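PDB 3E11: predicted zincin-like metalloprotease from Acidothermus cellulolyticus 11B, which is of unknown function but has a zincin-like fold and is probably a metal-dependent peptidase. Local coordinates for residues V90-T93 against V94-I98. Numbering follows the deposited sequence.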
loop_
_atom_site.group_PDB
_atom_site.type_symbol
_atom_site.label_atom_id
_atom_site.label_comp_id
_atom_site.label_asym_id
_atom_site.label_seq_id
_atom_site.Cartn_x
_atom_site.Cartn_y
_atom_site.Cartn_z
ATOM N N VAL A 90 -7.271 0.915 -1.389
ATOM C CA VAL A 90 -5.836 0.636 -1.575
ATOM C C VAL A 90 -4.984 1.914 -1.407
ATOM O O VAL A 90 -3.966 1.908 -0.686
ATOM C CB VAL A 90 -5.530 -0.024 -2.921
ATOM C CG1 VAL A 90 -3.972 -0.166 -3.141
ATOM C CG2 VAL A 90 -6.157 -1.415 -3.005
ATOM N N ARG A 91 -5.400 3.004 -2.050
ATOM C CA ARG A 91 -4.679 4.265 -1.953
ATOM C C ARG A 91 -4.596 4.710 -0.498
ATOM O O ARG A 91 -3.530 5.088 -0.018
ATOM C CB ARG A 91 -5.346 5.353 -2.808
ATOM C CG ARG A 91 -4.483 6.592 -2.977
ATOM C CD ARG A 91 -5.174 7.573 -3.888
ATOM N NE ARG A 91 -5.204 7.122 -5.292
ATOM C CZ ARG A 91 -6.287 7.133 -6.077
ATOM N NH1 ARG A 91 -7.476 7.541 -5.615
ATOM N NH2 ARG A 91 -6.191 6.729 -7.343
ATOM N N LYS A 92 -5.728 4.646 0.202
ATOM C CA LYS A 92 -5.788 5.120 1.569
ATOM C C LYS A 92 -4.835 4.288 2.427
ATOM O O LYS A 92 -4.142 4.825 3.270
ATOM C CB LYS A 92 -7.210 5.075 2.105
ATOM C CG LYS A 92 -7.319 5.241 3.581
ATOM C CD LYS A 92 -8.775 5.182 4.049
ATOM C CE LYS A 92 -8.820 5.102 5.569
ATOM N NZ LYS A 92 -10.201 5.204 6.124
ATOM N N THR A 93 -4.781 2.995 2.157
ATOM C CA THR A 93 -3.935 2.073 2.903
ATOM C C THR A 93 -2.436 2.346 2.713
ATOM O O THR A 93 -1.697 2.432 3.696
ATOM C CB THR A 93 -4.276 0.615 2.538
ATOM O OG1 THR A 93 -5.635 0.366 2.902
ATOM C CG2 THR A 93 -3.355 -0.381 3.255
ATOM N N VAL A 94 -2.017 2.496 1.466
ATOM C CA VAL A 94 -0.633 2.841 1.128
ATOM C C VAL A 94 -0.237 4.170 1.799
ATOM O O VAL A 94 0.837 4.266 2.429
ATOM C CB VAL A 94 -0.420 2.902 -0.399
ATOM C CG1 VAL A 94 0.978 3.384 -0.718
ATOM C CG2 VAL A 94 -0.655 1.530 -1.048
ATOM N N VAL A 95 -1.085 5.197 1.655
ATOM C CA VAL A 95 -0.777 6.510 2.239
ATOM C C VAL A 95 -0.673 6.449 3.776
ATOM O O VAL A 95 0.258 7.012 4.384
ATOM C CB VAL A 95 -1.785 7.588 1.808
ATOM C CG1 VAL A 95 -1.568 8.874 2.598
ATOM C CG2 VAL A 95 -1.604 7.880 0.334
ATOM N N HIS A 96 -1.587 5.740 4.421
ATOM C CA HIS A 96 -1.445 5.524 5.862
ATOM C C HIS A 96 -0.188 4.787 6.248
ATOM O O HIS A 96 0.476 5.146 7.226
ATOM C CB HIS A 96 -2.684 4.828 6.436
ATOM C CG HIS A 96 -3.858 5.746 6.537
ATOM N ND1 HIS A 96 -4.558 5.942 7.704
ATOM C CD2 HIS A 96 -4.411 6.578 5.621
ATOM C CE1 HIS A 96 -5.532 6.811 7.485
ATOM N NE2 HIS A 96 -5.460 7.215 6.230
ATOM N N GLU A 97 0.153 3.758 5.487
ATOM C CA GLU A 97 1.314 2.956 5.821
ATOM C C GLU A 97 2.578 3.780 5.664
ATOM O O GLU A 97 3.448 3.747 6.523
ATOM C CB GLU A 97 1.363 1.666 4.982
ATOM C CG GLU A 97 0.345 0.600 5.434
ATOM C CD GLU A 97 0.528 0.215 6.893
ATOM O OE1 GLU A 97 1.675 0.161 7.361
ATOM O OE2 GLU A 97 -0.477 0.020 7.595
ATOM N N ILE A 98 2.680 4.557 4.592
ATOM C CA ILE A 98 3.881 5.365 4.402
ATOM C C ILE A 98 3.960 6.489 5.444
ATOM O O ILE A 98 5.034 6.759 6.008
ATOM C CB ILE A 98 4.022 5.872 2.932
ATOM C CG1 ILE A 98 5.471 6.305 2.674
ATOM C CG2 ILE A 98 3.032 6.947 2.583
ATOM C CD1 ILE A 98 6.479 5.168 2.815
#
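Lys92 runs beside the imidazole of His96, one turn further along helix 83-101, and the two side chains slant across each other. CG of Lys92 sits 3.8 Å from NE2 of His96, and CE lies 4.0 Å from the same nitrogen, so the lysine's methylenes make the touch while NZ extends past, 5.2 Å from NE2. With CG anti to the backbone N (chi1 167°) and the chain extended beyond it, the lysine runs outward along the ring, and CG and CE both meet it. In His96, CG swings back beside its own backbone N (chi1 -74°), bringing CD2 within 2.9 Å of the Lys92 carbonyl oxygen, which meets the ring obliquely. That oxygen also accepts the His96 amide. The next residue, Glu97, reaches back one turn to Thr93: its CG lies 3.2 Å from Thr93 O, which accepts the Glu97 N-H. Thr93 keeps its hydroxyl on the helix, hydrogen-bonded to Glu89 O. On the buried flank, Val90 CG1 and Val94 CG2 pack at 4.3 Å and face Ile71 of strand 67-72. His96 and Glu97 fit the start of an HExxH motif, completed by His100, although no metal is bound to the histidines here. Lysine methylenes and the Lys92 carbonyl oxygen thus border one part of the imidazole, which would help limit its rotation.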